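Local coordinates for putative nisin-resistance protein (Streptococcus agalactiae 515, PDB 4Y68) that probably confers resistance to the lantibiotic nisin, acting as a lipoprotein peptidase of family S41, at residues K148-L153 with K214-A219; E116-I121 with G152-L157; R107-R112 with S135-K140. One frame throughout, in Å; residues are numbered along the deposited sequence.

All three contacts gather round one mixed sheet and the helix that lies on it. Contact 1 pairs strand 152-156 with strand 218-222, and contact 2 pairs the other edge of strand 152-156 with strand 118-122; their centres are about 7 Å apart and they share Gly152 and Leu153. Contact 3, with its centre about 14 Å from that of contact 2 and 17 Å from that of contact 1, sets the approach to edge strand 110-113 against helix 131-147. In chain order the edge strand comes first, then strand 118-122, the helix, strand 152-156 and, much later, strand 218-222. Together they define part of the sheet and helix core of the peptidase.

Contact 1 of 3, residues K148-L153 with K214-A219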
loop_
_atom_site.group_PDB
_atom_site.type_symbol
_atom_site.label_atom_id
_atom_site.label_comp_id
_atom_site.label_asym_id
_atom_site.label_seq_id
_atom_site.Cartn_x
_atom_site.Cartn_y
_atom_site.Cartn_z
ATOM N N LYS A 148 22.271 -12.875 -7.062
ATOM C CA LYS A 148 22.315 -12.995 -8.509
ATOM C C LYS A 148 23.291 -11.979 -9.054
ATOM O O LYS A 148 23.649 -11.009 -8.386
ATOM C CB LYS A 148 20.945 -12.785 -9.151
ATOM C CG LYS A 148 19.878 -13.797 -8.753
ATOM C CD LYS A 148 20.190 -15.201 -9.226
ATOM C CE LYS A 148 18.936 -16.060 -9.130
ATOM N NZ LYS A 148 19.219 -17.497 -9.308
ATOM N N SER A 149 23.718 -12.202 -10.284
ATOM C CA SER A 149 24.689 -11.322 -10.895
ATOM C C SER A 149 24.011 -10.404 -11.911
ATOM O O SER A 149 23.266 -10.869 -12.779
ATOM C CB SER A 149 25.786 -12.155 -11.549
ATOM O OG SER A 149 26.397 -11.435 -12.593
ATOM N N TYR A 150 24.251 -9.102 -11.785
ATOM C CA TYR A 150 23.657 -8.110 -12.677
ATOM C C TYR A 150 24.371 -6.780 -12.529
ATOM O O TYR A 150 25.079 -6.572 -11.555
ATOM C CB TYR A 150 22.156 -7.919 -12.378
ATOM C CG TYR A 150 21.860 -7.629 -10.922
ATOM C CD1 TYR A 150 21.546 -8.656 -10.049
ATOM C CD2 TYR A 150 21.910 -6.331 -10.416
ATOM C CE1 TYR A 150 21.279 -8.411 -8.722
ATOM C CE2 TYR A 150 21.645 -6.071 -9.073
ATOM C CZ TYR A 150 21.326 -7.115 -8.239
ATOM O OH TYR A 150 21.061 -6.891 -6.911
ATOM N N LYS A 151 24.127 -5.877 -13.472
ATOM C CA LYS A 151 24.623 -4.505 -13.411
ATOM C C LYS A 151 23.468 -3.491 -13.451
ATOM O O LYS A 151 23.670 -2.282 -13.311
ATOM C CB LYS A 151 25.575 -4.231 -14.575
ATOM C CG LYS A 151 26.905 -4.981 -14.532
ATOM C CD LYS A 151 27.687 -4.719 -15.831
ATOM C CE LYS A 151 29.050 -5.426 -15.869
ATOM N NZ LYS A 151 29.673 -5.358 -17.245
ATOM N N GLY A 152 22.257 -3.991 -13.679
ATOM C CA GLY A 152 21.090 -3.140 -13.764
ATOM C C GLY A 152 19.826 -3.927 -13.485
ATOM O O GLY A 152 19.792 -5.132 -13.711
ATOM N N LEU A 153 18.787 -3.242 -13.007
ATOM C CA LEU A 153 17.527 -3.896 -12.636
ATOM C C LEU A 153 16.301 -3.246 -13.291
ATOM O O LEU A 153 16.261 -2.041 -13.527
ATOM C CB LEU A 153 17.375 -3.886 -11.118
ATOM C CG LEU A 153 18.433 -4.699 -10.361
ATOM C CD1 LEU A 153 18.473 -4.381 -8.860
ATOM C CD2 LEU A 153 18.187 -6.180 -10.573
ATOM N N LYS A 214 23.125 -2.545 -2.406
ATOM C CA LYS A 214 23.278 -2.660 -3.862
ATOM C C LYS A 214 23.027 -1.339 -4.546
ATOM O O LYS A 214 21.992 -0.698 -4.331
ATOM C CB LYS A 214 22.339 -3.714 -4.449
ATOM C CG LYS A 214 22.568 -5.111 -3.926
ATOM C CD LYS A 214 23.947 -5.646 -4.326
ATOM C CE LYS A 214 24.163 -5.591 -5.825
ATOM N NZ LYS A 214 25.155 -6.638 -6.266
ATOM N N HIS A 215 23.968 -0.944 -5.396
ATOM C CA HIS A 215 23.866 0.314 -6.098
ATOM C C HIS A 215 24.097 0.116 -7.589
ATOM O O HIS A 215 25.222 0.149 -8.062
ATOM C CB HIS A 215 24.860 1.332 -5.527
ATOM C CG HIS A 215 24.826 1.447 -4.033
ATOM N ND1 HIS A 215 25.769 0.851 -3.217
ATOM C CD2 HIS A 215 23.970 2.094 -3.204
ATOM C CE1 HIS A 215 25.493 1.125 -1.952
ATOM N NE2 HIS A 215 24.403 1.871 -1.914
ATOM N N VAL A 216 23.013 -0.087 -8.319
ATOM C CA VAL A 216 23.037 -0.198 -9.762
ATOM C C VAL A 216 21.954 0.706 -10.309
ATOM O O VAL A 216 21.021 1.056 -9.596
ATOM C CB VAL A 216 22.766 -1.639 -10.242
ATOM C CG1 VAL A 216 23.841 -2.591 -9.767
ATOM C CG2 VAL A 216 21.405 -2.096 -9.743
ATOM N N PRO A 217 22.056 1.074 -11.582
ATOM C CA PRO A 217 20.924 1.736 -12.229
ATOM C C PRO A 217 19.667 0.903 -12.063
ATOM O O PRO A 217 19.712 -0.317 -12.235
ATOM C CB PRO A 217 21.334 1.805 -13.697
ATOM C CG PRO A 217 22.843 1.705 -13.665
ATOM C CD PRO A 217 23.169 0.820 -12.505
ATOM N N ILE A 218 18.566 1.552 -11.720
ATOM C CA ILE A 218 17.310 0.858 -11.528
ATOM C C ILE A 218 16.234 1.519 -12.375
ATOM O O ILE A 218 16.012 2.734 -12.274
ATOM C CB ILE A 218 16.878 0.857 -10.057
ATOM C CG1 ILE A 218 17.809 -0.021 -9.214
ATOM C CG2 ILE A 218 15.427 0.379 -9.920
ATOM C CD1 ILE A 218 17.626 0.154 -7.717
ATOM N N ALA A 219 15.569 0.723 -13.210
ATOM C CA ALA A 219 14.404 1.211 -13.930
ATOM C C ALA A 219 13.130 0.649 -13.297
ATOM O O ALA A 219 13.016 -0.551 -13.062
ATOM C CB ALA A 219 14.485 0.842 -15.395
HETATM O O HOH W 1 24.161 -9.362 -5.950
HETATM O O HOH W 2 24.711 -7.306 -8.778
#
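Lys214 meets Tyr150 from the opposite direction, its bent side chain laying CE 3.5 Å from the Tyr150 OH. Two successive turns, chi2 -65° and chi3 -55°, fold the chain so that NZ ends among two waters. One, 2.9 Å from Lys214 NZ, accepts from it and also lies within hydrogen-bonding distance of the carbonyl O of Lys148; the other, 2.6 Å from Lys214 NZ, donates to the carbonyl O of Tyr150. This second water also sits over the centre of the Tyr150 ring, while Leu153 CD2 lies over the opposite face. The Tyr150 hydroxyl has its own hydrogen bond to the carbonyl of Leu145 in helix 131-147, which fixes the far end of the ring.

Val216 points into the contact and uses CG2 twice: it sits at the edge of the Tyr150 ring, near its plane, and lies 3.8 Å from Leu153 CD1, crossing that side chain at about a right angle. Its carbonyl turns elsewhere, accepting a bond from Asn242 ND2.

Pro217 leads into the parallel pairing of strands 152-156 and 218-222, neighbours in the mixed sheet of this S41-family protein. Pro217 CD rests 3.2 Å from Lys151 O, and Pro217 O accepts Leu153 N at 3.2 Å, with an N-H...O angle of 158°. Ile218 is the bridge partner of Leu153, and both side chains project from the same face of the sheet, Ile218 CG1 being 4.3 Å from Leu153 CB. Ala219 N then donates to Leu153 O at 2.9 Å, so the two bonds of Leu153 reach the residues flanking Ile218.

Contact 2 of 3, residues E116-I121 with G152-L157; sequences EDILLI and GLILDL
Peptide units, rather than aromatic rings, are the flat groups that join Ile118-Ile121 to Gly152-Asp156, and N-H and C=O groups of alternate residues point across between the strands. One face of the resulting sheet carries Ile118, Leu120 and Ile154; the other carries Leu119, Ile121, Leu153 and Leu155. The strands belong to a beta-alpha-beta crossover: strand 118-122, helix 131-147, then strand 152-156, with the two strands adjacent and running parallel at an axis angle of 13°.

The ladder begins at Asp117, whose carbonyl O receives Gly152 N in a bond bent to 134°, and also accepts from Lys151 N. Gly152 O takes only a weak bond from Leu119 N, at 3.4 Å, but the pairing then tightens. Leu119 O accepts Ile154 N at 2.9 Å, and Ile154 O accepts Ile121 N at 2.7 Å.

On the face of Ile154, both of its branches are used. CG1 lies 4.0 Å from Ile118 CG2, while CG2 is met by Leu120, whose CG stands trans to its own N (chi1 168°) and brings CD1 within 3.7 Å of Ile154 CG2. Helix 297-308 lies on this face, touching Ile118, Leu120 and Ile154. Across the sheet, Leu153 CD2 touches both Leu119 CB and Ile121 CD1, and helix 131-147 covers the group through Leu141, Ile144 and Leu145.

Asp156 sends its carboxylate to Ser158 OG, while its backbone N donates to Ile121 O at 2.8 Å.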
loop_
_atom_site.group_PDB
_atom_site.type_symbol
_atom_site.label_atom_id
_atom_site.label_comp_id
_atom_site.label_asym_id
_atom_site.label_seq_id
_atom_site.Cartn_x
_atom_site.Cartn_y
_atom_site.Cartn_z
ATOM N N GLU A 116 23.080 -10.705 -19.753
ATOM C CA GLU A 116 24.024 -10.956 -18.675
ATOM C C GLU A 116 24.052 -9.819 -17.639
ATOM O O GLU A 116 24.549 -10.006 -16.523
ATOM C CB GLU A 116 25.431 -11.191 -19.244
ATOM C CG GLU A 116 25.447 -11.925 -20.583
ATOM C CD GLU A 116 25.193 -10.986 -21.758
ATOM O OE1 GLU A 116 24.714 -11.449 -22.817
ATOM O OE2 GLU A 116 25.479 -9.775 -21.623
ATOM N N ASP A 117 23.514 -8.652 -17.987
ATOM C CA ASP A 117 23.628 -7.500 -17.090
ATOM C C ASP A 117 22.315 -7.034 -16.463
ATOM O O ASP A 117 22.328 -6.318 -15.458
ATOM C CB ASP A 117 24.267 -6.330 -17.832
ATOM C CG ASP A 117 25.728 -6.582 -18.147
ATOM O OD1 ASP A 117 26.332 -7.395 -17.421
ATOM O OD2 ASP A 117 26.266 -5.989 -19.108
ATOM N N ILE A 118 21.191 -7.438 -17.048
ATOM C CA ILE A 118 19.883 -6.936 -16.633
ATOM C C ILE A 118 18.909 -8.037 -16.183
ATOM O O ILE A 118 18.643 -8.981 -16.932
ATOM C CB ILE A 118 19.230 -6.146 -17.776
ATOM C CG1 ILE A 118 20.108 -4.962 -18.185
ATOM C CG2 ILE A 118 17.821 -5.706 -17.380
ATOM C CD1 ILE A 118 19.454 -4.058 -19.233
ATOM N N LEU A 119 18.389 -7.912 -14.962
ATOM C CA LEU A 119 17.310 -8.774 -14.477
ATOM C C LEU A 119 15.985 -8.017 -14.526
ATOM O O LEU A 119 15.929 -6.828 -14.207
ATOM C CB LEU A 119 17.565 -9.248 -13.044
ATOM C CG LEU A 119 18.857 -10.001 -12.704
ATOM C CD1 LEU A 119 18.768 -10.604 -11.302
ATOM C CD2 LEU A 119 19.144 -11.075 -13.738
ATOM N N LEU A 120 14.930 -8.700 -14.945
ATOM C CA LEU A 120 13.584 -8.144 -14.919
ATOM C C LEU A 120 12.832 -8.721 -13.720
ATOM O O LEU A 120 12.527 -9.908 -13.697
ATOM C CB LEU A 120 12.832 -8.445 -16.223
ATOM C CG LEU A 120 11.317 -8.164 -16.223
ATOM C CD1 LEU A 120 10.995 -6.732 -15.813
ATOM C CD2 LEU A 120 10.705 -8.453 -17.581
ATOM N N ILE A 121 12.541 -7.901 -12.714
ATOM C CA ILE A 121 11.857 -8.436 -11.541
ATOM C C ILE A 121 10.388 -7.985 -11.483
ATOM O O ILE A 121 10.075 -6.800 -11.517
ATOM C CB ILE A 121 12.592 -8.052 -10.253
ATOM C CG1 ILE A 121 14.032 -8.573 -10.303
ATOM C CG2 ILE A 121 11.937 -8.701 -9.048
ATOM C CD1 ILE A 121 14.870 -8.180 -9.097
ATOM N N GLY A 152 22.257 -3.991 -13.679
ATOM C CA GLY A 152 21.090 -3.140 -13.764
ATOM C C GLY A 152 19.826 -3.927 -13.485
ATOM O O GLY A 152 19.792 -5.132 -13.711
ATOM N N LEU A 153 18.787 -3.242 -13.007
ATOM C CA LEU A 153 17.527 -3.896 -12.636
ATOM C C LEU A 153 16.301 -3.246 -13.291
ATOM O O LEU A 153 16.261 -2.041 -13.527
ATOM C CB LEU A 153 17.375 -3.886 -11.118
ATOM C CG LEU A 153 18.433 -4.699 -10.361
ATOM C CD1 LEU A 153 18.473 -4.381 -8.860
ATOM C CD2 LEU A 153 18.187 -6.180 -10.573
ATOM N N ILE A 154 15.308 -4.056 -13.618
ATOM C CA ILE A 154 14.004 -3.518 -13.965
ATOM C C ILE A 154 13.033 -4.027 -12.924
ATOM O O ILE A 154 12.914 -5.229 -12.718
ATOM C CB ILE A 154 13.521 -3.928 -15.362
ATOM C CG1 ILE A 154 14.568 -3.570 -16.405
ATOM C CG2 ILE A 154 12.186 -3.244 -15.677
ATOM C CD1 ILE A 154 14.109 -3.783 -17.824
ATOM N N LEU A 155 12.374 -3.096 -12.243
ATOM C CA LEU A 155 11.427 -3.410 -11.191
ATOM C C LEU A 155 10.064 -3.131 -11.747
ATOM O O LEU A 155 9.757 -1.997 -12.047
ATOM C CB LEU A 155 11.669 -2.561 -9.958
ATOM C CG LEU A 155 13.045 -2.630 -9.304
ATOM C CD1 LEU A 155 13.046 -1.745 -8.070
ATOM C CD2 LEU A 155 13.398 -4.066 -8.951
ATOM N N ASP A 156 9.244 -4.163 -11.877
ATOM C CA ASP A 156 7.966 -4.039 -12.560
ATOM C C ASP A 156 6.815 -4.096 -11.561
ATOM O O ASP A 156 6.547 -5.147 -10.955
ATOM C CB ASP A 156 7.827 -5.134 -13.624
ATOM C CG ASP A 156 6.535 -5.024 -14.414
ATOM O OD1 ASP A 156 5.854 -3.957 -14.346
ATOM O OD2 ASP A 156 6.209 -6.009 -15.109
ATOM N N LEU A 157 6.155 -2.945 -11.403
ATOM C CA LEU A 157 5.036 -2.769 -10.485
ATOM C C LEU A 157 3.705 -2.683 -11.221
ATOM O O LEU A 157 2.695 -2.355 -10.601
ATOM C CB LEU A 157 5.230 -1.497 -9.626
ATOM C CG LEU A 157 6.459 -1.447 -8.690
ATOM C CD1 LEU A 157 6.771 -0.031 -8.239
ATOM C CD2 LEU A 157 6.325 -2.366 -7.483
#

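Contact 3 of 3, residues R107-R112 with S135-K140; sequences RYPEYR and SHYSGK
Pro109 turns its CG-CD side onto one face of the Tyr137 ring, and this pair is the tightly packed half of the contact between the lead-in to edge strand 110-113 and helix 131-147, the crossover helix of the beta-alpha-beta unit. Pro109 CG stands 3.6 Å from the centroid of the Tyr137 ring and only 8° from its normal, the geometry of a CH-pi interaction. Arg107 O meets the same ring at its edge, 3.3 Å from Tyr137 CD2. The ring reaches this place because its CG is trans to N (chi1 -178°); the hydroxyl at its far end is hydrogen-bonded to the carbonyl of Pro124, and Pro167 and Met168 of helix 165-171 also touch Tyr137.

One residue earlier on each segment the packing moves outward, to the exposed His136 and the partly exposed Tyr108. These rings form an edge-to-face pair: the edge of His136 is directed at the face of Tyr108, with centroids 3.9 Å apart and planes at 59°. His136 ND1 is over the centre of the Tyr108 ring. Tyr108 in turn leans on the helix by its own edge, where CD1 is 3.6 Å from Tyr137 CB.

Farther along the strand the association is looser. Glu110 and Arg112 take little part in the contact with the helix and pair with each other in a salt bridge, Arg112 NH2 lying 3.1 Å from Glu110 OE2. Lys140, one turn on from His136, sends a bent chain forward along the flank of the helix, and its NZ donates to Pro109 O at 3.0 Å, nearly in line with the carbonyl bond.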
loop_
_atom_site.group_PDB
_atom_site.type_symbol
_atom_site.label_atom_id
_atom_site.label_comp_id
_atom_site.label_asym_id
_atom_site.label_seq_id
_atom_site.Cartn_x
_atom_site.Cartn_y
_atom_site.Cartn_z
ATOM N N ARG A 107 0.409 -13.066 -4.742
ATOM C CA ARG A 107 1.365 -13.739 -5.614
ATOM C C ARG A 107 2.779 -13.508 -5.129
ATOM O O ARG A 107 3.017 -12.601 -4.339
ATOM C CB ARG A 107 1.208 -13.260 -7.053
ATOM C CG ARG A 107 0.215 -12.123 -7.204
ATOM C CD ARG A 107 -1.006 -12.566 -7.970
ATOM N NE ARG A 107 -2.079 -11.564 -7.937
ATOM C CZ ARG A 107 -2.358 -10.735 -8.941
ATOM N NH1 ARG A 107 -1.634 -10.776 -10.055
ATOM N NH2 ARG A 107 -3.363 -9.866 -8.834
ATOM N N TYR A 108 3.719 -14.338 -5.582
ATOM C CA TYR A 108 5.122 -14.105 -5.247
ATOM C C TYR A 108 5.919 -13.481 -6.404
ATOM O O TYR A 108 5.574 -13.641 -7.578
ATOM C CB TYR A 108 5.763 -15.409 -4.772
ATOM C CG TYR A 108 5.138 -15.883 -3.480
ATOM C CD1 TYR A 108 5.209 -15.111 -2.319
ATOM C CD2 TYR A 108 4.445 -17.089 -3.423
ATOM C CE1 TYR A 108 4.610 -15.537 -1.126
ATOM C CE2 TYR A 108 3.852 -17.526 -2.248
ATOM C CZ TYR A 108 3.933 -16.751 -1.102
ATOM O OH TYR A 108 3.322 -17.205 0.052
ATOM N N PRO A 109 6.982 -12.739 -6.064
ATOM C CA PRO A 109 7.852 -12.100 -7.058
ATOM C C PRO A 109 8.471 -13.139 -7.970
ATOM O O PRO A 109 8.632 -14.288 -7.561
ATOM C CB PRO A 109 8.941 -11.408 -6.209
ATOM C CG PRO A 109 8.399 -11.346 -4.857
ATOM C CD PRO A 109 7.503 -12.559 -4.704
ATOM N N GLU A 110 8.813 -12.718 -9.181
ATOM C CA GLU A 110 9.421 -13.558 -10.210
ATOM C C GLU A 110 10.497 -12.726 -10.861
ATOM O O GLU A 110 10.384 -11.508 -10.861
ATOM C CB GLU A 110 8.401 -13.969 -11.268
ATOM C CG GLU A 110 7.887 -15.379 -11.175
ATOM C CD GLU A 110 7.000 -15.713 -12.360
ATOM O OE1 GLU A 110 6.167 -14.845 -12.717
ATOM O OE2 GLU A 110 7.150 -16.825 -12.935
ATOM N N TYR A 111 11.527 -13.359 -11.417
ATOM C CA TYR A 111 12.458 -12.643 -12.291
ATOM C C TYR A 111 12.768 -13.444 -13.546
ATOM O O TYR A 111 12.638 -14.665 -13.562
ATOM C CB TYR A 111 13.761 -12.317 -11.566
ATOM C CG TYR A 111 14.766 -13.448 -11.631
ATOM C CD1 TYR A 111 14.632 -14.561 -10.817
ATOM C CD2 TYR A 111 15.826 -13.415 -12.528
ATOM C CE1 TYR A 111 15.525 -15.600 -10.881
ATOM C CE2 TYR A 111 16.735 -14.446 -12.590
ATOM C CZ TYR A 111 16.579 -15.538 -11.764
ATOM O OH TYR A 111 17.478 -16.577 -11.816
ATOM N N ARG A 112 13.162 -12.737 -14.597
ATOM C CA ARG A 112 13.757 -13.344 -15.785
ATOM C C ARG A 112 15.029 -12.587 -16.147
ATOM O O ARG A 112 15.035 -11.361 -16.167
ATOM C CB ARG A 112 12.802 -13.315 -16.973
ATOM C CG ARG A 112 11.488 -14.021 -16.751
ATOM C CD ARG A 112 11.648 -15.525 -16.672
ATOM N NE ARG A 112 10.333 -16.166 -16.704
ATOM C CZ ARG A 112 9.617 -16.466 -15.624
ATOM N NH1 ARG A 112 10.094 -16.211 -14.417
ATOM N NH2 ARG A 112 8.431 -17.039 -15.754
ATOM N N SER A 135 7.382 -13.711 4.486
ATOM C CA SER A 135 8.820 -13.987 4.475
ATOM C C SER A 135 9.263 -14.737 3.195
ATOM O O SER A 135 10.375 -14.547 2.684
ATOM C CB SER A 135 9.210 -14.793 5.717
ATOM O OG SER A 135 8.811 -14.117 6.908
ATOM N N HIS A 136 8.387 -15.585 2.675
ATOM C CA HIS A 136 8.648 -16.202 1.387
ATOM C C HIS A 136 8.674 -15.138 0.284
ATOM O O HIS A 136 9.522 -15.182 -0.596
ATOM C CB HIS A 136 7.611 -17.281 1.076
ATOM C CG HIS A 136 7.748 -17.856 -0.296
ATOM N ND1 HIS A 136 6.665 -18.151 -1.093
ATOM C CD2 HIS A 136 8.848 -18.169 -1.021
ATOM C CE1 HIS A 136 7.092 -18.622 -2.254
ATOM N NE2 HIS A 136 8.411 -18.643 -2.235
ATOM N N TYR A 137 7.770 -14.162 0.346
ATOM C CA TYR A 137 7.736 -13.102 -0.664
ATOM C C TYR A 137 9.001 -12.249 -0.594
ATOM O O TYR A 137 9.689 -12.089 -1.592
ATOM C CB TYR A 137 6.486 -12.234 -0.489
ATOM C CG TYR A 137 6.276 -11.103 -1.510
ATOM C CD1 TYR A 137 7.116 -9.987 -1.550
ATOM C CD2 TYR A 137 5.186 -11.127 -2.377
ATOM C CE1 TYR A 137 6.888 -8.943 -2.467
ATOM C CE2 TYR A 137 4.937 -10.090 -3.287
ATOM C CZ TYR A 137 5.788 -9.010 -3.324
ATOM O OH TYR A 137 5.542 -8.009 -4.221
ATOM N N SER A 138 9.315 -11.716 0.585
ATOM C CA SER A 138 10.506 -10.882 0.737
ATOM C C SER A 138 11.789 -11.681 0.512
ATOM O O SER A 138 12.734 -11.172 -0.089
ATOM C CB SER A 138 10.535 -10.204 2.112
ATOM O OG SER A 138 10.510 -11.141 3.196
ATOM N N GLY A 139 11.822 -12.925 0.983
ATOM C CA GLY A 139 13.004 -13.776 0.831
ATOM C C GLY A 139 13.363 -14.021 -0.621
ATOM O O GLY A 139 14.527 -13.954 -1.026
ATOM N N LYS A 140 12.340 -14.291 -1.421
ATOM C CA LYS A 140 12.507 -14.447 -2.858
ATOM C C LYS A 140 13.161 -13.198 -3.474
ATOM O O LYS A 140 14.030 -13.301 -4.339
ATOM C CB LYS A 140 11.142 -14.730 -3.498
ATOM C CG LYS A 140 11.075 -15.933 -4.420
ATOM C CD LYS A 140 11.165 -15.498 -5.879
ATOM C CE LYS A 140 10.859 -16.652 -6.845
ATOM N NZ LYS A 140 9.411 -17.080 -6.868
#